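Local coordinates for similar to yteR (Bacilus subtilis) (Clostridium acetobutylicum, PDB 4WU0), which is a family 105 glycoside hydrolase that probably hydrolyses unsaturated rhamnogalacturonan fragments derived from pectin, at residues T290-Y295 against Y356-L361; N108-R111 against F117-K120; I13-T18 against L304-G309; T85-T90 against K94-L99; D154-F159 against H220-A225. All coordinates share one frame; numbering follows the deposited sequence.

Interaction 1: T290-Y295 against Y356-L361; sequences TAKEAY and YEYETL
Tyr358 lies flat over Tyr295 in an offset stack that joins helix 288-302 to the last turn of helix 345-360. Its CB sits above the Tyr295 face, 3.8 Å from the ring centroid and only 7° from the normal, a CH-pi contact. Further out, CG of Tyr358 comes within 3.4 Å of Tyr295 CD2, and CD1 is equally near that atom; Tyr358 CD2 lies 3.6 Å from Tyr295 CE2. From the other side of the pair, Tyr295 CD2 stands over the middle of the Tyr358 ring, 3.9 Å from its CZ. The centroids are 4.2 Å apart and the planes tilt by 19°. Tyr358 CE1 reaches the aliphatic part of Lys292, whose CG lies 3.9 Å away. Lys292 CG also meets CD2 of the C-terminal Leu361 at 3.6 Å, while the lysine ammonium turns aside to a salt bridge with Glu289. With CG anti to the backbone N in both tyrosines, the rings leave their helices toward each other. The Tyr295 hydroxyl bonds Ser355 OG and, at 2.9 Å from its OH, a water that donates to Glu359 OE2. The pair joins two helices of what is, as in GH105 relatives such as YteR, probably an (alpha/alpha)6 barrel.

Interaction 2: N108-R111 against F117-K120; sequences NHPR and FWHK
His109 NE2 donates to Trp118 O at 2.8 Å, a nearly straight bond (166° at the hydrogen) whose acceptor lies close to the imidazole plane. With it goes a backbone bond, Trp118 N to Pro110 O at 2.9 Å. Together they close a short loop, between helix 93-108 and strand 126-128, pinched by a single beta bridge of Arg111 with Phe117. The other imidazole nitrogen, ND1, is bonded to Gln105 on that helix, so both ring nitrogens are held and the rotation of His109 is fixed. Pro110 O takes a further, weaker CA-H...O contact from Phe117. Packing spreads from here. Phe117 brings CB to 3.8 Å from His109 CD2, the two rings standing obliquely, and sets CE1 over one face of the Arg111 guanidinium, 3.4 Å from NH2. The extended Arg111 chain runs alongside Phe117, pointing the same way, and ends at Asn115 O through NH1 and in a salt bridge to Asp154 through NH2. Elsewhere Trp118, its CG anti to the carbonyl carbon, turns an indole face to Pro110: proline CB stands 3.6 Å from the centroid of the six-membered ring, and proline CG touches Trp118 CE3 at 3.3 Å.

Interaction 3: I13-T18 against L304-G309; sequences IAKNIT and LETKDG
The type I beta turn Thr306-Gly309, which follows the edge strand 303-305 of a small antiparallel sheet, meets Lys15 at the C-terminal end of helix 4-14, where Asn16 closes the helix in a Schellman motif. Lys15 and Thr306 reach toward each other tip to tip: Lys15 NZ donates to Thr306 OG1 at 3.2 Å. The lysine chain runs extended until its last torsion, where it bends (chi4 -70°) and swings the ammonium toward the turn. Thr306 OG1 in turn gives its proton to Asp308 OD1 at 2.8 Å, arriving on the syn side of the carboxylate, 23° from its plane. Asp308 OD1 also receives Leu310 N just beyond the turn. A water makes rather short contacts to Lys15 NZ and Asp308 OD2, which are themselves 4.5 Å apart, too far for a salt bridge. The threonine hydroxyl links the two charged groups, accepting from one and donating to the other; at this protein surface ammonium and carboxylate probably stabilise each other mainly through it.

Interaction 4: T85-T90 against K94-L99; sequences TLFKET and KYRKAL
Leu86 and Tyr95 form the inner contact of this helical hairpin: Leu86 CB stands over the centre of the Tyr95 ring, 3.8 Å from its centroid and 14° off the normal. Leu86 CD1 follows across the same ring, 3.8 Å from Tyr95 CE1. The edge of the ring is met, in plane, by Thr90 OG1, which lies 3.3 Å from Tyr95 CE2. A second CH-pi contact runs the opposite way, Arg96 CB resting over the rim of the Phe87 ring, 3.6 Å from CE1. Between the two, Phe87 CB touches Tyr95 CB at 4.1 Å. The helices behind these side chains run antiparallel, 152° between their directions and 8.9 Å between the axes of 85-90 and 94-99, joined by a two-residue link. With Thr90 OG1 between its backbone N and carbonyl carbon (chi1 72°), the hydroxyl donates back to Leu86 O at 2.8 Å, from the other face of the carbonyl than Thr90 N, and also bonds Lys92 N in the link. Helix 44-54 backs Leu86, and helix 129-146 backs Phe87 and Leu99. The chemistry is mostly carbon against aromatic face; the arginine lends the hairpin its aliphatic root, while its guanidinium serves helix 129-146 through Tyr142 and a cation-pi contact with Phe146.

Interaction 5: D154-F159 against H220-A225; sequences DITHQF and HKDRNA
Thr156 OG1 donates to Asp222 OD2 at 2.6 Å, the short bond that ties helix 152-166 to the start of helix 223-240. It meets the anti lone pair of the carboxylate oxygen, the one directed away from OD1. Phe152 O, one turn back in the first helix, also lies within bonding range of this hydroxyl and competes for its single proton, so two acceptors flank the OG1 of the buried Thr156. A chi1 of 57° sets OG1 between the backbone N and the carbonyl carbon. Next to it comes the His220 ring, its CE1 3.4 Å from Thr156 OG1, the two side chains sliding past each other in opposite directions. The imidazole is itself fixed at both nitrogens: ND1 accepts from Asp222 N at 3.1 Å, a capping bond with the donor 34° out of the ring plane, and NE2 bonds Asp153. Asp222 CB completes the packing, 3.6 Å from Thr156 CB. The carboxylate stands just ahead of helix 223-240, whose dipole would probably favour its negative charge. A type I turn from His220 to Arg223 leads into that helix, a capped helix start docked on the flank of helix 152-166 in what is probably the helical barrel of the family.

None of the five contacts is wholly buried, and interaction 3 is plainly a surface one, held by an ammonium, a hydroxyl and water. Interactions 1 and 4 join helices through aromatic and aliphatic side chains, a ring stack in the first and CH-pi contacts in the second. Interaction 2 combines directed bonds with extensive aromatic packing, whereas interaction 5 rests mainly on one short bond. These two touch: Arg111 of interaction 2 makes a salt bridge with Asp154 of interaction 5, and Phe117 N probably bonds Gln158, tying the loop to helix 152-166. The first turns of helix 93-108 lie in interaction 4, and its end at interaction 2. Helix 288-302 of interaction 1 passes directly into strand 303-305 of interaction 3.

Interaction 1: T290-Y295 against Y356-L361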
# COMPACT_ATOMS: atom_id res chain seq x y z
N THR A 290 -9.40 -1.08 20.02
CA THR A 290 -8.45 -2.02 19.42
C THR A 290 -7.50 -1.29 18.49
O THR A 290 -6.29 -1.52 18.50
CB THR A 290 -9.21 -3.11 18.65
OG1 THR A 290 -9.96 -3.87 19.60
CG2 THR A 290 -8.29 -4.03 17.90
N ALA A 291 -8.06 -0.40 17.68
CA ALA A 291 -7.27 0.34 16.70
C ALA A 291 -6.27 1.28 17.40
O ALA A 291 -5.11 1.38 16.98
CB ALA A 291 -8.18 1.12 15.75
N LYS A 292 -6.73 1.96 18.44
CA LYS A 292 -5.88 2.86 19.21
C LYS A 292 -4.73 2.11 19.87
O LYS A 292 -3.59 2.57 19.86
CB LYS A 292 -6.71 3.59 20.26
CG LYS A 292 -7.57 4.67 19.63
CD LYS A 292 -8.73 5.11 20.51
CE LYS A 292 -8.31 5.56 21.86
NZ LYS A 292 -9.53 6.03 22.62
N GLU A 293 -5.05 0.97 20.47
CA GLU A 293 -4.04 0.15 21.14
C GLU A 293 -2.99 -0.36 20.16
O GLU A 293 -1.79 -0.38 20.45
CB GLU A 293 -4.75 -1.01 21.84
CG GLU A 293 -3.88 -1.97 22.54
CD GLU A 293 -4.68 -3.11 23.16
OE1 GLU A 293 -5.43 -3.80 22.41
OE2 GLU A 293 -4.57 -3.30 24.39
N ALA A 294 -3.43 -0.75 18.97
CA ALA A 294 -2.52 -1.23 17.94
C ALA A 294 -1.60 -0.11 17.47
O ALA A 294 -0.41 -0.32 17.26
CB ALA A 294 -3.29 -1.85 16.76
N TYR A 295 -2.17 1.09 17.29
CA TYR A 295 -1.37 2.24 16.95
C TYR A 295 -0.28 2.49 17.99
O TYR A 295 0.88 2.70 17.64
CB TYR A 295 -2.21 3.51 16.80
CG TYR A 295 -1.33 4.67 16.45
CD1 TYR A 295 -0.83 4.82 15.16
CD2 TYR A 295 -0.93 5.60 17.41
CE1 TYR A 295 0.02 5.86 14.85
CE2 TYR A 295 -0.08 6.63 17.09
CZ TYR A 295 0.39 6.76 15.81
OH TYR A 295 1.23 7.82 15.51
N TYR A 356 -1.77 10.05 11.10
CA TYR A 356 -2.78 11.04 10.76
C TYR A 356 -4.16 10.54 11.18
O TYR A 356 -4.94 11.29 11.77
CB TYR A 356 -2.73 11.35 9.26
CG TYR A 356 -3.86 12.24 8.79
CD1 TYR A 356 -3.81 13.61 8.96
CD2 TYR A 356 -4.99 11.68 8.19
CE1 TYR A 356 -4.86 14.42 8.54
CE2 TYR A 356 -6.05 12.49 7.77
CZ TYR A 356 -5.96 13.86 7.95
OH TYR A 356 -7.00 14.67 7.53
N GLU A 357 -4.47 9.28 10.89
CA GLU A 357 -5.80 8.75 11.22
C GLU A 357 -6.00 8.67 12.73
O GLU A 357 -7.08 8.93 13.23
CB GLU A 357 -6.02 7.37 10.61
CG GLU A 357 -6.20 7.36 9.10
CD GLU A 357 -7.54 7.92 8.62
OE1 GLU A 357 -8.52 7.96 9.40
OE2 GLU A 357 -7.60 8.32 7.43
N TYR A 358 -4.96 8.25 13.44
CA TYR A 358 -5.02 8.16 14.90
C TYR A 358 -5.29 9.53 15.51
O TYR A 358 -6.16 9.69 16.37
CB TYR A 358 -3.71 7.62 15.45
CG TYR A 358 -3.67 7.56 16.95
CD1 TYR A 358 -4.20 6.48 17.62
CD2 TYR A 358 -3.08 8.57 17.69
CE1 TYR A 358 -4.15 6.40 18.99
CE2 TYR A 358 -3.04 8.51 19.07
CZ TYR A 358 -3.57 7.42 19.71
OH TYR A 358 -3.54 7.33 21.10
N GLU A 359 -4.55 10.52 15.04
CA GLU A 359 -4.69 11.87 15.55
C GLU A 359 -6.09 12.39 15.27
O GLU A 359 -6.69 13.06 16.09
CB GLU A 359 -3.64 12.77 14.91
CG GLU A 359 -2.22 12.43 15.38
CD GLU A 359 -1.15 12.82 14.39
OE1 GLU A 359 -1.43 13.60 13.44
OE2 GLU A 359 -0.01 12.32 14.53
N THR A 360 -6.62 12.04 14.10
CA THR A 360 -7.94 12.53 13.70
C THR A 360 -8.99 11.92 14.62
O THR A 360 -9.95 12.60 15.01
CB THR A 360 -8.23 12.17 12.24
OG1 THR A 360 -7.26 12.80 11.40
CG2 THR A 360 -9.62 12.64 11.84
N LEU A 361 -8.81 10.65 14.98
CA LEU A 361 -9.72 9.98 15.92
C LEU A 361 -9.64 10.62 17.31
O LEU A 361 -10.69 10.90 17.90
CB LEU A 361 -9.37 8.49 16.02
CG LEU A 361 -10.15 7.70 17.08
CD1 LEU A 361 -11.66 7.69 16.79
CD2 LEU A 361 -9.60 6.28 17.16
OXT LEU A 361 -8.57 10.87 17.88
O HOH W 1 0.31 10.40 16.43

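Interaction 2: N108-R111 against F117-K120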
# COMPACT_ATOMS: atom_id res chain seq x y z
N ASN A 108 -3.79 -0.64 -22.26
CA ASN A 108 -3.37 -1.92 -22.81
C ASN A 108 -2.60 -2.78 -21.82
O ASN A 108 -2.04 -3.80 -22.20
CB ASN A 108 -2.50 -1.69 -24.05
CG ASN A 108 -3.25 -0.99 -25.17
OD1 ASN A 108 -4.28 -1.47 -25.63
ND2 ASN A 108 -2.75 0.17 -25.59
N HIS A 109 -2.56 -2.38 -20.55
CA HIS A 109 -1.88 -3.18 -19.55
C HIS A 109 -2.48 -4.58 -19.56
O HIS A 109 -3.70 -4.72 -19.58
CB HIS A 109 -2.03 -2.56 -18.16
CG HIS A 109 -1.18 -3.19 -17.11
ND1 HIS A 109 -0.06 -2.58 -16.60
CD2 HIS A 109 -1.28 -4.38 -16.47
CE1 HIS A 109 0.50 -3.37 -15.70
NE2 HIS A 109 -0.23 -4.47 -15.60
N PRO A 110 -1.63 -5.63 -19.63
CA PRO A 110 -2.17 -6.97 -19.80
C PRO A 110 -2.99 -7.46 -18.62
O PRO A 110 -2.71 -7.09 -17.47
CB PRO A 110 -0.92 -7.85 -20.02
CG PRO A 110 0.20 -7.06 -19.41
CD PRO A 110 -0.16 -5.62 -19.66
N ARG A 111 -3.98 -8.29 -18.92
CA ARG A 111 -4.92 -8.77 -17.91
C ARG A 111 -5.06 -10.28 -17.91
O ARG A 111 -4.83 -10.94 -18.93
CB ARG A 111 -6.29 -8.16 -18.16
CG ARG A 111 -6.35 -6.67 -17.87
CD ARG A 111 -7.60 -6.09 -18.44
NE ARG A 111 -7.73 -4.64 -18.34
CZ ARG A 111 -8.48 -3.99 -17.44
NH1 ARG A 111 -9.13 -4.65 -16.49
NH2 ARG A 111 -8.56 -2.67 -17.49
N PHE A 117 -5.45 -6.87 -13.82
CA PHE A 117 -4.11 -6.51 -14.28
C PHE A 117 -3.05 -7.54 -13.82
O PHE A 117 -2.96 -7.88 -12.63
CB PHE A 117 -3.68 -5.16 -13.69
CG PHE A 117 -4.55 -3.98 -14.08
CD1 PHE A 117 -4.91 -3.76 -15.40
CD2 PHE A 117 -4.95 -3.07 -13.12
CE1 PHE A 117 -5.69 -2.65 -15.75
CE2 PHE A 117 -5.71 -1.97 -13.45
CZ PHE A 117 -6.08 -1.75 -14.76
N TRP A 118 -2.23 -7.99 -14.75
CA TRP A 118 -0.99 -8.66 -14.39
C TRP A 118 -0.14 -7.72 -13.53
O TRP A 118 -0.09 -6.52 -13.74
CB TRP A 118 -0.15 -8.96 -15.62
CG TRP A 118 -0.67 -9.98 -16.57
CD1 TRP A 118 -1.83 -10.70 -16.46
CD2 TRP A 118 -0.03 -10.43 -17.76
NE1 TRP A 118 -1.95 -11.56 -17.53
CE2 TRP A 118 -0.86 -11.40 -18.35
CE3 TRP A 118 1.17 -10.07 -18.41
CZ2 TRP A 118 -0.53 -12.05 -19.54
CZ3 TRP A 118 1.50 -10.71 -19.59
CH2 TRP A 118 0.65 -11.68 -20.15
N HIS A 119 0.55 -8.29 -12.56
CA HIS A 119 1.41 -7.48 -11.70
C HIS A 119 2.47 -6.71 -12.53
O HIS A 119 2.68 -5.50 -12.33
CB HIS A 119 2.06 -8.36 -10.65
CG HIS A 119 2.71 -7.55 -9.58
ND1 HIS A 119 1.98 -6.68 -8.80
CD2 HIS A 119 4.00 -7.40 -9.22
CE1 HIS A 119 2.80 -6.04 -7.99
NE2 HIS A 119 4.03 -6.46 -8.22
N LYS A 120 3.15 -7.40 -13.45
CA LYS A 120 4.06 -6.76 -14.38
C LYS A 120 4.09 -7.60 -15.65
O LYS A 120 3.76 -8.79 -15.64
CB LYS A 120 5.51 -6.68 -13.87
CG LYS A 120 5.69 -6.03 -12.51
CD LYS A 120 7.18 -5.90 -12.15
CE LYS A 120 7.35 -5.33 -10.75
NZ LYS A 120 8.79 -5.19 -10.42

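Interaction 3: I13-T18 against L304-G309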
# COMPACT_ATOMS: atom_id res chain seq x y z
N ILE A 13 12.38 14.65 6.46
CA ILE A 13 12.95 15.79 5.76
C ILE A 13 14.36 16.07 6.27
O ILE A 13 15.30 16.19 5.47
CB ILE A 13 12.01 17.02 5.87
CG1 ILE A 13 10.69 16.70 5.15
CG2 ILE A 13 12.66 18.26 5.29
CD1 ILE A 13 9.58 17.71 5.36
N ALA A 14 14.52 16.12 7.59
CA ALA A 14 15.82 16.44 8.18
C ALA A 14 16.88 15.35 7.94
O ALA A 14 18.06 15.66 7.82
CB ALA A 14 15.67 16.71 9.69
N LYS A 15 16.46 14.09 7.91
CA LYS A 15 17.38 12.98 7.71
C LYS A 15 17.67 12.78 6.22
O LYS A 15 18.47 11.93 5.84
CB LYS A 15 16.83 11.70 8.35
CG LYS A 15 16.78 11.73 9.89
CD LYS A 15 16.01 10.52 10.46
CE LYS A 15 15.76 10.61 11.95
NZ LYS A 15 16.98 10.46 12.76
N ASN A 16 17.00 13.58 5.39
CA ASN A 16 17.12 13.51 3.93
C ASN A 16 16.99 12.10 3.37
O ASN A 16 17.82 11.64 2.59
CB ASN A 16 18.41 14.18 3.44
CG ASN A 16 18.33 14.61 1.99
OD1 ASN A 16 17.25 14.94 1.48
ND2 ASN A 16 19.47 14.58 1.30
N ILE A 17 15.94 11.43 3.78
CA ILE A 17 15.65 10.09 3.29
C ILE A 17 15.50 10.14 1.77
O ILE A 17 14.86 11.03 1.23
CB ILE A 17 14.34 9.57 3.93
CG1 ILE A 17 14.46 9.54 5.46
CG2 ILE A 17 13.98 8.21 3.41
CD1 ILE A 17 15.60 8.74 5.99
N THR A 18 16.13 9.18 1.10
CA THR A 18 16.13 9.14 -0.36
C THR A 18 14.73 8.82 -0.90
O THR A 18 14.15 7.78 -0.59
CB THR A 18 17.10 8.08 -0.88
OG1 THR A 18 18.41 8.29 -0.33
CG2 THR A 18 17.20 8.12 -2.39
N LEU A 304 12.10 4.72 17.71
CA LEU A 304 13.13 5.12 18.64
C LEU A 304 13.52 6.57 18.36
O LEU A 304 13.73 6.95 17.20
CB LEU A 304 14.39 4.24 18.50
CG LEU A 304 14.32 2.80 19.01
CD1 LEU A 304 15.64 2.06 18.71
CD2 LEU A 304 14.02 2.76 20.51
N GLU A 305 13.65 7.34 19.43
CA GLU A 305 14.10 8.72 19.34
C GLU A 305 15.62 8.79 19.16
O GLU A 305 16.37 8.11 19.86
CB GLU A 305 13.70 9.49 20.61
CG GLU A 305 14.07 10.95 20.61
CD GLU A 305 13.65 11.65 21.90
OE1 GLU A 305 13.38 10.94 22.89
OE2 GLU A 305 13.61 12.90 21.91
N THR A 306 16.07 9.63 18.23
CA THR A 306 17.49 9.90 18.09
C THR A 306 17.87 11.14 18.91
O THR A 306 17.02 11.86 19.39
CB THR A 306 17.89 10.00 16.60
OG1 THR A 306 16.99 10.86 15.89
CG2 THR A 306 17.83 8.64 15.93
N LYS A 307 19.17 11.36 19.09
CA LYS A 307 19.63 12.33 20.07
C LYS A 307 19.22 13.76 19.76
O LYS A 307 19.21 14.62 20.65
CB LYS A 307 21.14 12.24 20.19
CG LYS A 307 21.62 10.96 20.86
CD LYS A 307 21.81 11.14 22.36
CE LYS A 307 22.29 9.86 23.02
NZ LYS A 307 21.22 8.82 23.06
N ASP A 308 18.91 14.01 18.49
CA ASP A 308 18.48 15.32 18.03
C ASP A 308 16.98 15.53 18.26
O ASP A 308 16.44 16.58 17.91
CB ASP A 308 18.83 15.51 16.55
CG ASP A 308 18.33 14.37 15.66
OD1 ASP A 308 17.52 13.55 16.14
OD2 ASP A 308 18.73 14.29 14.48
N GLY A 309 16.32 14.53 18.85
CA GLY A 309 14.90 14.62 19.13
C GLY A 309 14.00 14.23 17.98
O GLY A 309 12.77 14.29 18.10
O HOH W 2 18.90 12.22 13.02

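Interaction 4: T85-T90 against K94-L99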
# COMPACT_ATOMS: atom_id res chain seq x y z
N THR A 85 -2.88 14.80 -6.17
CA THR A 85 -2.87 15.74 -5.07
C THR A 85 -2.18 17.04 -5.49
O THR A 85 -2.69 18.14 -5.22
CB THR A 85 -2.17 15.09 -3.88
OG1 THR A 85 -2.96 13.97 -3.46
CG2 THR A 85 -1.99 16.07 -2.72
N LEU A 86 -1.06 16.93 -6.17
CA LEU A 86 -0.33 18.12 -6.60
C LEU A 86 -1.10 18.90 -7.65
O LEU A 86 -1.08 20.14 -7.64
CB LEU A 86 1.05 17.76 -7.13
CG LEU A 86 2.11 17.40 -6.09
CD1 LEU A 86 3.30 16.72 -6.75
CD2 LEU A 86 2.55 18.64 -5.33
N PHE A 87 -1.77 18.20 -8.56
CA PHE A 87 -2.55 18.91 -9.58
C PHE A 87 -3.70 19.68 -8.93
O PHE A 87 -3.98 20.82 -9.29
CB PHE A 87 -3.10 17.97 -10.65
CG PHE A 87 -3.89 18.69 -11.71
CD1 PHE A 87 -3.27 19.63 -12.52
CD2 PHE A 87 -5.23 18.44 -11.89
CE1 PHE A 87 -4.00 20.32 -13.50
CE2 PHE A 87 -5.95 19.12 -12.87
CZ PHE A 87 -5.33 20.05 -13.66
N LYS A 88 -4.37 19.05 -7.96
CA LYS A 88 -5.48 19.70 -7.27
C LYS A 88 -4.99 20.91 -6.46
O LYS A 88 -5.66 21.95 -6.41
CB LYS A 88 -6.24 18.71 -6.38
CG LYS A 88 -6.98 17.61 -7.17
CD LYS A 88 -7.71 16.62 -6.24
CE LYS A 88 -8.92 17.24 -5.54
NZ LYS A 88 -9.88 17.85 -6.52
N GLU A 89 -3.83 20.77 -5.82
CA GLU A 89 -3.29 21.84 -4.99
C GLU A 89 -2.71 23.00 -5.79
O GLU A 89 -2.89 24.15 -5.40
CB GLU A 89 -2.22 21.30 -4.03
CG GLU A 89 -1.58 22.36 -3.13
CD GLU A 89 -2.55 22.99 -2.13
OE1 GLU A 89 -2.32 24.17 -1.75
OE2 GLU A 89 -3.53 22.31 -1.72
N THR A 90 -2.01 22.71 -6.88
CA THR A 90 -1.22 23.74 -7.59
C THR A 90 -1.80 24.11 -8.95
O THR A 90 -1.50 25.17 -9.49
CB THR A 90 0.22 23.27 -7.83
OG1 THR A 90 0.23 22.26 -8.85
CG2 THR A 90 0.84 22.72 -6.55
N LYS A 94 1.89 20.40 -15.89
CA LYS A 94 2.80 19.28 -16.09
C LYS A 94 2.34 18.07 -15.29
O LYS A 94 2.57 16.93 -15.69
CB LYS A 94 4.26 19.66 -15.74
CG LYS A 94 4.60 19.79 -14.26
CD LYS A 94 6.09 20.12 -14.15
CE LYS A 94 6.66 19.90 -12.75
NZ LYS A 94 8.17 19.97 -12.75
N TYR A 95 1.67 18.30 -14.16
CA TYR A 95 1.19 17.18 -13.36
C TYR A 95 0.04 16.48 -14.08
O TYR A 95 -0.05 15.26 -14.08
CB TYR A 95 0.72 17.66 -11.98
CG TYR A 95 1.80 18.29 -11.13
CD1 TYR A 95 3.03 17.67 -10.98
CD2 TYR A 95 1.58 19.49 -10.49
CE1 TYR A 95 4.02 18.24 -10.21
CE2 TYR A 95 2.55 20.07 -9.71
CZ TYR A 95 3.77 19.45 -9.57
OH TYR A 95 4.74 20.05 -8.78
N ARG A 96 -0.84 17.26 -14.67
CA ARG A 96 -1.95 16.70 -15.43
C ARG A 96 -1.44 15.92 -16.64
O ARG A 96 -1.94 14.83 -16.93
CB ARG A 96 -2.92 17.78 -15.87
CG ARG A 96 -4.11 17.27 -16.65
CD ARG A 96 -5.06 16.50 -15.78
NE ARG A 96 -6.17 15.97 -16.58
CZ ARG A 96 -6.36 14.69 -16.90
NH1 ARG A 96 -5.52 13.75 -16.48
NH2 ARG A 96 -7.40 14.34 -17.64
N LYS A 97 -0.42 16.44 -17.32
CA LYS A 97 0.12 15.74 -18.49
C LYS A 97 0.77 14.43 -18.07
O LYS A 97 0.64 13.43 -18.75
CB LYS A 97 1.12 16.61 -19.25
CG LYS A 97 0.48 17.76 -19.99
CD LYS A 97 1.56 18.63 -20.62
CE LYS A 97 0.97 19.77 -21.44
NZ LYS A 97 2.02 20.76 -21.74
N ALA A 98 1.47 14.44 -16.94
CA ALA A 98 2.07 13.23 -16.39
C ALA A 98 1.00 12.20 -16.04
O ALA A 98 1.16 11.00 -16.29
CB ALA A 98 2.94 13.58 -15.16
N LEU A 99 -0.11 12.67 -15.52
CA LEU A 99 -1.23 11.80 -15.18
C LEU A 99 -1.83 11.17 -16.42
O LEU A 99 -2.19 9.99 -16.41
CB LEU A 99 -2.28 12.58 -14.39
CG LEU A 99 -1.92 12.74 -12.90
CD1 LEU A 99 -2.71 13.85 -12.24
CD2 LEU A 99 -2.14 11.41 -12.18

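Interaction 5: D154-F159 against H220-A225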
# COMPACT_ATOMS: atom_id res chain seq x y z
N ASP A 154 -14.84 -1.82 -13.39
CA ASP A 154 -13.61 -2.54 -13.71
C ASP A 154 -12.79 -2.69 -12.44
O ASP A 154 -12.40 -3.80 -12.06
CB ASP A 154 -12.85 -1.74 -14.78
CG ASP A 154 -11.52 -2.36 -15.19
OD1 ASP A 154 -11.08 -3.39 -14.62
OD2 ASP A 154 -10.90 -1.78 -16.09
N ILE A 155 -12.58 -1.57 -11.76
CA ILE A 155 -11.81 -1.53 -10.53
C ILE A 155 -12.39 -2.45 -9.46
O ILE A 155 -11.65 -3.25 -8.86
CB ILE A 155 -11.74 -0.08 -10.03
CG1 ILE A 155 -10.87 0.74 -10.99
CG2 ILE A 155 -11.21 0.01 -8.58
CD1 ILE A 155 -11.24 2.20 -11.05
N THR A 156 -13.68 -2.35 -9.20
CA THR A 156 -14.26 -3.18 -8.15
C THR A 156 -14.18 -4.66 -8.49
O THR A 156 -13.91 -5.50 -7.64
CB THR A 156 -15.70 -2.77 -7.80
OG1 THR A 156 -16.54 -2.84 -8.96
CG2 THR A 156 -15.73 -1.36 -7.26
N HIS A 157 -14.41 -4.99 -9.75
CA HIS A 157 -14.28 -6.38 -10.21
C HIS A 157 -12.89 -6.93 -9.91
O HIS A 157 -12.73 -8.10 -9.51
CB HIS A 157 -14.55 -6.43 -11.72
CG HIS A 157 -14.44 -7.80 -12.32
ND1 HIS A 157 -15.41 -8.77 -12.15
CD2 HIS A 157 -13.48 -8.36 -13.09
CE1 HIS A 157 -15.06 -9.86 -12.81
NE2 HIS A 157 -13.89 -9.64 -13.38
N GLN A 158 -11.86 -6.09 -10.05
CA GLN A 158 -10.51 -6.55 -9.76
C GLN A 158 -10.32 -6.90 -8.29
O GLN A 158 -9.69 -7.91 -7.96
CB GLN A 158 -9.48 -5.53 -10.21
CG GLN A 158 -9.56 -5.32 -11.71
CD GLN A 158 -8.29 -4.84 -12.31
OE1 GLN A 158 -7.20 -5.34 -11.99
NE2 GLN A 158 -8.39 -3.85 -13.20
N PHE A 159 -10.89 -6.10 -7.40
CA PHE A 159 -10.85 -6.44 -5.98
C PHE A 159 -11.59 -7.73 -5.66
O PHE A 159 -11.12 -8.53 -4.85
CB PHE A 159 -11.46 -5.32 -5.13
CG PHE A 159 -10.52 -4.18 -4.90
CD1 PHE A 159 -9.63 -4.22 -3.85
CD2 PHE A 159 -10.48 -3.11 -5.77
CE1 PHE A 159 -8.74 -3.18 -3.64
CE2 PHE A 159 -9.59 -2.07 -5.58
CZ PHE A 159 -8.72 -2.10 -4.51
N HIS A 220 -22.76 2.64 -5.60
CA HIS A 220 -22.12 1.71 -6.52
C HIS A 220 -22.51 0.27 -6.20
O HIS A 220 -22.54 -0.13 -5.05
CB HIS A 220 -20.61 1.87 -6.53
CG HIS A 220 -19.96 1.15 -7.66
ND1 HIS A 220 -19.58 -0.17 -7.58
CD2 HIS A 220 -19.72 1.53 -8.94
CE1 HIS A 220 -19.11 -0.57 -8.75
NE2 HIS A 220 -19.19 0.44 -9.59
N LYS A 221 -22.79 -0.52 -7.24
CA LYS A 221 -23.31 -1.86 -7.05
C LYS A 221 -22.38 -2.80 -6.27
O LYS A 221 -22.85 -3.76 -5.65
CB LYS A 221 -23.65 -2.50 -8.40
CG LYS A 221 -22.43 -2.70 -9.28
CD LYS A 221 -22.84 -3.24 -10.63
CE LYS A 221 -21.65 -3.44 -11.51
NZ LYS A 221 -22.08 -4.10 -12.76
N ASP A 222 -21.07 -2.53 -6.31
CA ASP A 222 -20.08 -3.39 -5.63
C ASP A 222 -19.53 -2.79 -4.34
O ASP A 222 -18.65 -3.37 -3.72
CB ASP A 222 -18.90 -3.73 -6.55
CG ASP A 222 -19.31 -4.53 -7.76
OD1 ASP A 222 -20.28 -5.32 -7.68
OD2 ASP A 222 -18.66 -4.38 -8.81
N ARG A 223 -20.05 -1.63 -3.93
CA ARG A 223 -19.55 -0.98 -2.73
C ARG A 223 -19.71 -1.83 -1.47
O ARG A 223 -18.75 -1.98 -0.71
CB ARG A 223 -20.22 0.37 -2.56
CG ARG A 223 -19.60 1.25 -1.48
CD ARG A 223 -20.23 2.64 -1.53
NE ARG A 223 -19.71 3.51 -0.47
CZ ARG A 223 -20.23 3.57 0.76
NH1 ARG A 223 -21.28 2.83 1.09
NH2 ARG A 223 -19.71 4.39 1.65
N ASN A 224 -20.88 -2.40 -1.26
CA ASN A 224 -21.08 -3.29 -0.12
C ASN A 224 -20.20 -4.52 -0.16
O ASN A 224 -19.71 -4.97 0.87
CB ASN A 224 -22.55 -3.71 -0.00
CG ASN A 224 -23.42 -2.60 0.47
OD1 ASN A 224 -22.93 -1.56 0.91
ND2 ASN A 224 -24.73 -2.79 0.39
N ALA A 225 -19.99 -5.09 -1.34
CA ALA A 225 -19.11 -6.24 -1.46
C ALA A 225 -17.69 -5.91 -0.99
O ALA A 225 -17.06 -6.70 -0.28
CB ALA A 225 -19.09 -6.75 -2.90